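Local coordinates for molybdopterin-guanine dinucleotide biosynthesis protein B (Escherichia coli, PDB 1NP6), which binds GTP, hydrolyses it weakly, and may act as an adapter in the making and use of the molybdopterin-guanine dinucleotide cofactor, at residues 58-63 and 78-83; 12-17 and 124-129; 151-156 and 162-167. One frame throughout, in Å; residues are numbered along the deposited sequence.

Contact 1: 58-63 and 78-83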
loop_
_atom_site.group_PDB
_atom_site.type_symbol
_atom_site.label_atom_id
_atom_site.label_comp_id
_atom_site.label_asym_id
_atom_site.label_seq_id
_atom_site.Cartn_x
_atom_site.Cartn_y
_atom_site.Cartn_z
ATOM N N GLU B 58 3.213 13.969 -5.239
ATOM C CA GLU B 58 4.417 14.822 -5.340
ATOM C C GLU B 58 5.762 14.113 -5.052
ATOM O O GLU B 58 6.754 14.330 -5.755
ATOM C CB GLU B 58 4.292 16.080 -4.473
ATOM C CG GLU B 58 2.974 16.831 -4.632
ATOM C CD GLU B 58 2.934 17.755 -5.838
ATOM O OE1 GLU B 58 3.964 17.918 -6.533
ATOM O OE2 GLU B 58 1.853 18.327 -6.093
ATOM N N LEU B 59 5.790 13.271 -4.025
ATOM C CA LEU B 59 7.009 12.549 -3.650
ATOM C C LEU B 59 7.423 11.508 -4.698
ATOM O O LEU B 59 8.622 11.312 -4.954
ATOM C CB LEU B 59 6.802 11.867 -2.286
ATOM C CG LEU B 59 7.442 12.391 -0.991
ATOM C CD1 LEU B 59 8.098 13.778 -1.098
ATOM C CD2 LEU B 59 6.403 12.366 0.116
ATOM N N ARG B 60 6.435 10.833 -5.287
ATOM C CA ARG B 60 6.701 9.838 -6.333
ATOM C C ARG B 60 7.095 10.547 -7.636
ATOM O O ARG B 60 7.957 10.061 -8.374
ATOM C CB ARG B 60 5.477 8.924 -6.561
ATOM C CG ARG B 60 5.335 7.810 -5.527
ATOM C CD ARG B 60 4.125 6.889 -5.725
ATOM N NE ARG B 60 2.855 7.617 -5.552
ATOM C CZ ARG B 60 2.033 7.950 -6.553
ATOM N NH1 ARG B 60 2.334 7.604 -7.809
ATOM N NH2 ARG B 60 0.910 8.645 -6.304
ATOM N N LYS B 61 6.459 11.694 -7.909
ATOM C CA LYS B 61 6.837 12.542 -9.051
ATOM C C LYS B 61 8.300 12.994 -8.970
ATOM O O LYS B 61 8.966 13.108 -10.001
ATOM C CB LYS B 61 5.914 13.768 -9.158
ATOM C CG LYS B 61 5.681 14.279 -10.578
ATOM C CD LYS B 61 5.343 15.767 -10.590
ATOM C CE LYS B 61 5.615 16.393 -11.954
ATOM N NZ LYS B 61 4.699 17.538 -12.239
ATOM N N ALA B 62 8.805 13.234 -7.756
ATOM C CA ALA B 62 10.216 13.625 -7.573
ATOM C C ALA B 62 11.217 12.460 -7.603
ATOM O O ALA B 62 12.428 12.688 -7.664
ATOM C CB ALA B 62 10.395 14.429 -6.308
ATOM N N GLY B 63 10.720 11.226 -7.526
ATOM C CA GLY B 63 11.570 10.052 -7.621
ATOM C C GLY B 63 11.442 8.995 -6.535
ATOM O O GLY B 63 12.151 7.990 -6.581
ATOM N N MET B 78 2.336 2.655 -1.800
ATOM C CA MET B 78 2.293 2.706 -3.256
ATOM C C MET B 78 3.650 2.241 -3.820
ATOM O O MET B 78 4.678 2.619 -3.284
ATOM C CB MET B 78 1.924 4.096 -3.767
ATOM C CG MET B 78 1.683 4.167 -5.295
ATOM S SD MET B 78 0.182 3.428 -5.937
ATOM C CE MET B 78 -1.102 4.702 -5.344
ATOM N N THR B 79 3.608 1.414 -4.864
ATOM C CA THR B 79 4.817 0.885 -5.549
ATOM C C THR B 79 4.742 1.276 -7.028
ATOM O O THR B 79 3.863 0.830 -7.757
ATOM C CB THR B 79 4.911 -0.651 -5.380
ATOM O OG1 THR B 79 4.983 -0.993 -3.986
ATOM C CG2 THR B 79 6.249 -1.226 -5.970
ATOM N N GLU B 80 5.653 2.138 -7.461
ATOM C CA GLU B 80 5.736 2.547 -8.865
ATOM C C GLU B 80 6.339 1.397 -9.703
ATOM O O GLU B 80 7.386 0.855 -9.333
ATOM C CB GLU B 80 6.597 3.822 -8.980
ATOM C CG GLU B 80 6.249 4.739 -10.142
ATOM C CD GLU B 80 5.048 5.641 -9.901
ATOM O OE1 GLU B 80 4.318 5.488 -8.883
ATOM O OE2 GLU B 80 4.823 6.521 -10.760
ATOM N N THR B 81 5.654 1.012 -10.788
ATOM C CA THR B 81 6.150 0.004 -11.749
ATOM C C THR B 81 6.143 0.574 -13.187
ATOM O O THR B 81 5.331 0.164 -14.028
ATOM C CB THR B 81 5.303 -1.305 -11.712
ATOM O OG1 THR B 81 3.940 -1.015 -12.066
ATOM C CG2 THR B 81 5.233 -1.915 -10.302
ATOM N N PRO B 82 7.019 1.533 -13.471
ATOM C CA PRO B 82 7.061 2.169 -14.800
ATOM C C PRO B 82 7.530 1.246 -15.959
ATOM O O PRO B 82 7.208 1.523 -17.119
ATOM C CB PRO B 82 8.049 3.326 -14.595
ATOM C CG PRO B 82 8.953 2.846 -13.529
ATOM C CD PRO B 82 8.042 2.092 -12.566
ATOM N N ASP B 83 8.268 0.182 -15.654
ATOM C CA ASP B 83 8.712 -0.766 -16.688
ATOM C C ASP B 83 7.643 -1.819 -17.018
ATOM O O ASP B 83 7.080 -1.812 -18.117
ATOM C CB ASP B 83 10.036 -1.443 -16.296
ATOM C CG ASP B 83 11.180 -0.453 -16.127
ATOM O OD1 ASP B 83 11.243 0.549 -16.882
ATOM O OD2 ASP B 83 12.068 -0.602 -15.261
#
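Arg60 and Glu80 bring the two backbones nearest, with their CA atoms 7.8 Å apart. Arg60 lies in the last turn of helix 53-61, which ends in a Schellman motif at Gly63. Glu80 is at the end of strand 74-80. Both side chains start toward the other segment, and they cross at about a right angle. Arg60 NH1 gives a hydrogen bond to Glu80 OE1 at 3.1 Å, part of a salt bridge, with an N-H...O angle of 154°. It meets the syn lone pair of OE1, and OE1 lies near the guanidinium plane. NH1 also forms a salt bridge to Asp48 OD1, and NE bonds to Ser56 OG. Met78 CG lies over one face of the guanidinium, 3.7 Å from Arg60 NE. Met78 reaches it because its CG is anti to the backbone N (chi1 -172°). Cutting Arg60 back to an alanine would remove the guanidinium; Glu80 OE1 and Asp48 OD1 would probably lose this partner, and Met78 CG the flat group it lies over. Residues 78-80 also pair with an antiparallel strand of the second subunit. The arrangement is a helix packed against a two-stranded antiparallel sheet that runs on across the homodimer interface.

Contact 2: 12-17 and 124-129. With SO4 (sulfate ion), chain D.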
loop_
_atom_site.group_PDB
_atom_site.type_symbol
_atom_site.label_atom_id
_atom_site.label_comp_id
_atom_site.label_asym_id
_atom_site.label_seq_id
_atom_site.Cartn_x
_atom_site.Cartn_y
_atom_site.Cartn_z
ATOM N N ALA B 12 -15.159 -14.681 -11.178
ATOM C CA ALA B 12 -14.920 -14.424 -12.582
ATOM C C ALA B 12 -16.210 -14.307 -13.370
ATOM O O ALA B 12 -17.136 -15.096 -13.179
ATOM C CB ALA B 12 -14.008 -15.525 -13.176
ATOM N N ALA B 13 -16.251 -13.319 -14.267
ATOM C CA ALA B 13 -17.387 -13.070 -15.150
ATOM C C ALA B 13 -17.015 -12.133 -16.300
ATOM O O ALA B 13 -16.084 -11.324 -16.181
ATOM C CB ALA B 13 -18.586 -12.489 -14.365
ATOM N N TRP B 14 -17.738 -12.254 -17.410
ATOM C CA TRP B 14 -17.673 -11.275 -18.499
ATOM C C TRP B 14 -18.069 -9.903 -17.971
ATOM O O TRP B 14 -18.948 -9.803 -17.116
ATOM C CB TRP B 14 -18.669 -11.627 -19.611
ATOM C CG TRP B 14 -18.448 -12.931 -20.340
ATOM C CD1 TRP B 14 -17.343 -13.301 -21.079
ATOM C CD2 TRP B 14 -19.371 -14.025 -20.429
ATOM N NE1 TRP B 14 -17.531 -14.557 -21.605
ATOM C CE2 TRP B 14 -18.761 -15.030 -21.224
ATOM C CE3 TRP B 14 -20.652 -14.266 -19.917
ATOM C CZ2 TRP B 14 -19.392 -16.252 -21.512
ATOM C CZ3 TRP B 14 -21.277 -15.488 -20.197
ATOM C CH2 TRP B 14 -20.642 -16.462 -20.990
ATOM N N SER B 15 -17.437 -8.859 -18.509
ATOM C CA SER B 15 -17.760 -7.466 -18.201
ATOM C C SER B 15 -19.272 -7.200 -18.226
ATOM O O SER B 15 -19.966 -7.588 -19.174
ATOM C CB SER B 15 -17.049 -6.548 -19.209
ATOM O OG SER B 15 -17.112 -5.187 -18.823
ATOM N N GLY B 16 -19.781 -6.555 -17.182
ATOM C CA GLY B 16 -21.189 -6.184 -17.131
ATOM C C GLY B 16 -22.124 -7.223 -16.527
ATOM O O GLY B 16 -23.316 -6.953 -16.344
ATOM N N THR B 17 -21.590 -8.404 -16.214
ATOM C CA THR B 17 -22.375 -9.481 -15.600
ATOM C C THR B 17 -22.806 -9.159 -14.166
ATOM O O THR B 17 -23.873 -9.592 -13.728
ATOM C CB THR B 17 -21.564 -10.799 -15.619
ATOM O OG1 THR B 17 -21.414 -11.241 -16.965
ATOM C CG2 THR B 17 -22.335 -11.953 -14.957
ATOM N N ALA B 124 -27.597 -10.685 -19.874
ATOM C CA ALA B 124 -26.363 -10.018 -20.250
ATOM C C ALA B 124 -26.022 -10.279 -21.724
ATOM O O ALA B 124 -25.072 -9.704 -22.254
ATOM C CB ALA B 124 -25.230 -10.423 -19.320
ATOM N N GLY B 125 -26.820 -11.139 -22.364
ATOM C CA GLY B 125 -26.778 -11.373 -23.797
ATOM C C GLY B 125 -25.937 -12.543 -24.281
ATOM O O GLY B 125 -25.905 -12.815 -25.479
ATOM N N HIS B 126 -25.245 -13.209 -23.359
ATOM C CA HIS B 126 -24.460 -14.416 -23.664
ATOM C C HIS B 126 -25.273 -15.696 -23.460
ATOM O O HIS B 126 -26.085 -15.795 -22.535
ATOM C CB HIS B 126 -23.236 -14.507 -22.760
ATOM C CG HIS B 126 -22.283 -13.364 -22.892
ATOM N ND1 HIS B 126 -21.275 -13.338 -23.835
ATOM C CD2 HIS B 126 -22.162 -12.218 -22.180
ATOM C CE1 HIS B 126 -20.584 -12.219 -23.706
ATOM N NE2 HIS B 126 -21.099 -11.523 -22.707
ATOM N N ARG B 127 -25.030 -16.684 -24.315
ATOM C CA ARG B 127 -25.614 -18.010 -24.146
ATOM C C ARG B 127 -24.830 -18.799 -23.083
ATOM O O ARG B 127 -23.614 -18.633 -22.963
ATOM C CB ARG B 127 -25.629 -18.750 -25.488
ATOM C CG ARG B 127 -26.882 -18.483 -26.319
ATOM C CD ARG B 127 -26.656 -18.504 -27.830
ATOM N NE ARG B 127 -27.796 -17.939 -28.557
ATOM C CZ ARG B 127 -28.576 -18.615 -29.400
ATOM N NH1 ARG B 127 -28.349 -19.900 -29.650
ATOM N NH2 ARG B 127 -29.589 -18.003 -30.000
ATOM N N PRO B 128 -25.507 -19.658 -22.318
ATOM C CA PRO B 128 -24.848 -20.400 -21.230
ATOM C C PRO B 128 -23.800 -21.367 -21.778
ATOM O O PRO B 128 -22.830 -21.683 -21.092
ATOM C CB PRO B 128 -25.995 -21.190 -20.592
ATOM C CG PRO B 128 -27.239 -20.526 -21.069
ATOM C CD PRO B 128 -26.920 -20.042 -22.459
ATOM N N GLU B 129 -24.007 -21.813 -23.016
ATOM C CA GLU B 129 -23.096 -22.725 -23.700
ATOM C C GLU B 129 -21.716 -22.117 -23.886
ATOM O O GLU B 129 -20.739 -22.848 -24.053
ATOM C CB GLU B 129 -23.672 -23.142 -25.062
ATOM C CG GLU B 129 -24.923 -24.011 -24.988
ATOM C CD GLU B 129 -26.222 -23.208 -24.942
ATOM O OE1 GLU B 129 -26.244 -22.047 -25.402
ATOM O OE2 GLU B 129 -27.235 -23.745 -24.445
HETATM S S SO4 D . -18.943 -6.383 -13.817
HETATM O O1 SO4 D . -18.445 -5.905 -12.536
HETATM O O2 SO4 D . -18.953 -7.853 -13.861
HETATM O O3 SO4 D . -20.302 -5.888 -13.970
HETATM O O4 SO4 D . -18.104 -5.878 -14.893
#
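Trp14 and His126 lie face to face beside the nucleotide-binding loop, a tryptophan-histidine stack between two loops far apart in sequence. The first loop follows strand 8-12 and leads into helix 19-32. It is the P-loop, or Walker A motif, of this GTP-binding protein. The second comes after strand 116-120.

The imidazole sits over the six-membered ring of the indole. The centroids are 3.9 Å apart and the planes are tilted by only 16°. Over the imidazole face, Trp14 CE3 is shifted toward the rim and comes within 3.4 Å of His126 CD2. His126 CB also takes part, 3.4 Å from Trp14 CZ3. In both residues CG is anti to the carbonyl carbon (chi1 -63° in Trp14), which sends each ring out toward the other segment. No hydrogen bond crosses between the segments. The imidazole has a polar partner outside the two segments: His126 ND1 is hydrogen-bonded to Glu130 OE2. This bond should limit rotation of the ring and keep it flat against the indole. Trp14 also touches Glu130 and Leu131.

A type II beta turn starts at Trp14 and ends at Thr17. Trp14 O accepts two bonds, from Thr17 N at 3.1 Å and from Thr17 OG1 at 2.9 Å, both from the same face of its carbonyl plane. Gly16 has a positive phi that suits glycine.

The turn presents its backbone to a sulfate ion, probably from the crystallisation liquor, in the probable place of a GTP phosphate. The amides of Gly18, Lys19 and Thr20 bind the same ion. Gly16 N joins them with a nearly straight bond to sulfate O4, 2.9 Å long at an N-H...O angle of 178°.

Contact 3: 151-156 and 162-167; sequences ALLDIN and ADFVVE
Leu153 and Phe164 join the last strand of the parallel sheet to the C-terminal helix, in the final strand-to-helix unit of this P-loop fold. Strand 151-154 is an outermost strand of that sheet within the chain. Helix 158-170 follows after a short turn and packs back on the sheet. The closest CA atoms across the contact are those of Leu153 and Phe164, 8.7 Å apart.

The phenyl ring is the centre of the contact. Leu153 CD1 lies over one face of it, 4.0 Å from the centroid and 22° off the ring normal, a CH-pi interaction. It is offset toward the rim, so its nearest ring atoms are Phe164 CD2 and CG. The other methyl, Leu153 CD2, rests 3.9 Å from Phe164 CD1. The leucine therefore presents both branches to the ring. Ala151 CB adds a further apolar touch, 3.9 Å from Phe164 CE1. Phe164 reaches the strand because its CG is anti to the backbone N (chi1 175°). The side chains of Ala151 and Leu153 set out toward the helix, while that of Leu152 sets out away from it and packs on Leu146 and Ser142.

The neighbouring strand 137-142 extends the apolar surface. Its Ala139 touches both Leu153 and Phe164, and Ile138 also meets the phenyl ring. Leaving the strand, the chain makes an Asx turn. Asn156 N bonds to Asp154 OD1 at 3.0 Å, approaching from above the carboxylate plane. On the helix, Asp163 forms a salt bridge to Arg33.

No hydrogen bond or salt bridge links the two segments. The join depends on methyl groups lying against an aromatic ring, so across these two segments the attraction is probably mostly dispersion and close fit rather than charge.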
loop_
_atom_site.group_PDB
_atom_site.type_symbol
_atom_site.label_atom_id
_atom_site.label_comp_id
_atom_site.label_asym_id
_atom_site.label_seq_id
_atom_site.Cartn_x
_atom_site.Cartn_y
_atom_site.Cartn_z
ATOM N N ALA B 151 -21.364 -27.281 -8.364
ATOM C CA ALA B 151 -22.491 -26.656 -7.648
ATOM C C ALA B 151 -23.133 -25.508 -8.432
ATOM O O ALA B 151 -22.441 -24.795 -9.175
ATOM C CB ALA B 151 -22.035 -26.150 -6.302
ATOM N N LEU B 152 -24.446 -25.329 -8.252
ATOM C CA LEU B 152 -25.160 -24.215 -8.870
ATOM C C LEU B 152 -25.899 -23.384 -7.822
ATOM O O LEU B 152 -26.797 -23.875 -7.120
ATOM C CB LEU B 152 -26.100 -24.658 -10.009
ATOM C CG LEU B 152 -26.771 -23.398 -10.605
ATOM C CD1 LEU B 152 -26.363 -23.086 -12.032
ATOM C CD2 LEU B 152 -28.277 -23.363 -10.442
ATOM N N LEU B 153 -25.503 -22.121 -7.724
ATOM C CA LEU B 153 -25.976 -21.237 -6.672
ATOM C C LEU B 153 -26.844 -20.114 -7.271
ATOM O O LEU B 153 -26.675 -19.721 -8.421
ATOM C CB LEU B 153 -24.777 -20.641 -5.912
ATOM C CG LEU B 153 -23.617 -21.582 -5.511
ATOM C CD1 LEU B 153 -22.443 -20.797 -4.896
ATOM C CD2 LEU B 153 -24.079 -22.669 -4.569
ATOM N N ASP B 154 -27.754 -19.590 -6.458
ATOM C CA ASP B 154 -28.577 -18.444 -6.837
ATOM C C ASP B 154 -27.783 -17.153 -6.629
ATOM O O ASP B 154 -27.406 -16.817 -5.502
ATOM C CB ASP B 154 -29.845 -18.469 -5.983
ATOM C CG ASP B 154 -30.870 -17.449 -6.411
ATOM O OD1 ASP B 154 -30.546 -16.529 -7.204
ATOM O OD2 ASP B 154 -32.039 -17.489 -5.967
ATOM N N ILE B 155 -27.539 -16.426 -7.721
ATOM C CA ILE B 155 -26.689 -15.232 -7.707
ATOM C C ILE B 155 -27.341 -14.115 -6.885
ATOM O O ILE B 155 -26.664 -13.228 -6.377
ATOM C CB ILE B 155 -26.343 -14.778 -9.165
ATOM C CG1 ILE B 155 -25.183 -13.751 -9.179
ATOM C CG2 ILE B 155 -27.575 -14.344 -9.920
ATOM C CD1 ILE B 155 -24.744 -13.318 -10.589
ATOM N N ASN B 156 -28.655 -14.220 -6.722
ATOM C CA ASN B 156 -29.422 -13.268 -5.914
ATOM C C ASN B 156 -29.650 -13.714 -4.447
ATOM O O ASN B 156 -30.269 -12.987 -3.663
ATOM C CB ASN B 156 -30.732 -12.904 -6.637
ATOM C CG ASN B 156 -30.496 -12.325 -8.053
ATOM O OD1 ASN B 156 -29.997 -11.208 -8.217
ATOM N ND2 ASN B 156 -30.856 -13.096 -9.075
ATOM N N ALA B 162 -22.674 -16.695 0.938
ATOM C CA ALA B 162 -21.800 -16.584 2.101
ATOM C C ALA B 162 -21.673 -17.922 2.854
ATOM O O ALA B 162 -20.605 -18.239 3.369
ATOM C CB ALA B 162 -22.286 -15.450 3.057
ATOM N N ASP B 163 -22.749 -18.705 2.886
ATOM C CA ASP B 163 -22.739 -20.019 3.516
ATOM C C ASP B 163 -21.839 -20.971 2.734
ATOM O O ASP B 163 -21.105 -21.756 3.331
ATOM C CB ASP B 163 -24.148 -20.622 3.584
ATOM C CG ASP B 163 -25.036 -19.954 4.634
ATOM O OD1 ASP B 163 -24.545 -19.114 5.411
ATOM O OD2 ASP B 163 -26.244 -20.214 4.748
ATOM N N PHE B 164 -21.918 -20.902 1.408
ATOM C CA PHE B 164 -21.158 -21.806 0.534
ATOM C C PHE B 164 -19.650 -21.533 0.628
ATOM O O PHE B 164 -18.820 -22.467 0.572
ATOM C CB PHE B 164 -21.661 -21.704 -0.914
ATOM C CG PHE B 164 -20.856 -22.516 -1.900
ATOM C CD1 PHE B 164 -21.209 -23.830 -2.189
ATOM C CD2 PHE B 164 -19.742 -21.958 -2.529
ATOM C CE1 PHE B 164 -20.449 -24.590 -3.086
ATOM C CE2 PHE B 164 -18.983 -22.711 -3.424
ATOM C CZ PHE B 164 -19.350 -24.026 -3.704
ATOM N N VAL B 165 -19.302 -20.253 0.749
ATOM C CA VAL B 165 -17.910 -19.843 0.924
ATOM C C VAL B 165 -17.370 -20.323 2.279
ATOM O O VAL B 165 -16.314 -20.930 2.334
ATOM C CB VAL B 165 -17.688 -18.319 0.693
ATOM C CG1 VAL B 165 -16.243 -17.890 1.021
ATOM C CG2 VAL B 165 -18.065 -17.896 -0.732
ATOM N N VAL B 166 -18.078 -20.096 3.379
ATOM C CA VAL B 166 -17.634 -20.699 4.662
ATOM C C VAL B 166 -17.343 -22.230 4.590
ATOM O O VAL B 166 -16.308 -22.715 5.077
ATOM C CB VAL B 166 -18.624 -20.415 5.813
ATOM C CG1 VAL B 166 -18.166 -21.105 7.111
ATOM C CG2 VAL B 166 -18.747 -18.928 6.030
ATOM N N GLU B 167 -18.261 -22.967 3.971
ATOM C CA GLU B 167 -18.167 -24.417 3.874
ATOM C C GLU B 167 -16.967 -24.872 3.038
ATOM O O GLU B 167 -16.340 -25.869 3.364
ATOM C CB GLU B 167 -19.469 -24.996 3.325
ATOM C CG GLU B 167 -20.507 -25.205 4.412
ATOM C CD GLU B 167 -21.900 -24.795 3.986
ATOM O OE1 GLU B 167 -22.357 -25.261 2.920
ATOM O OE2 GLU B 167 -22.538 -24.011 4.720
#

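From the N terminus, the chain first passes through strand 8-12 and the P-loop at 12-17. It then runs through helix 53-61 and strands 66-70 and 74-80, where contact 1 closes a short loop. That loop is nested inside the long one closed by contact 2, when residues 124-129 return to the P-loop. Contact 3 follows in series and closes the last short loop, at the C-terminal helix. No two contacts cross. Contacts 2 and 3 share the parallel-sheet part of the fold, with centres about 19 Å apart. Contact 1 lies at the dimer-forming sheet, its centre about 41 Å from that of contact 3, across the centre of the chain.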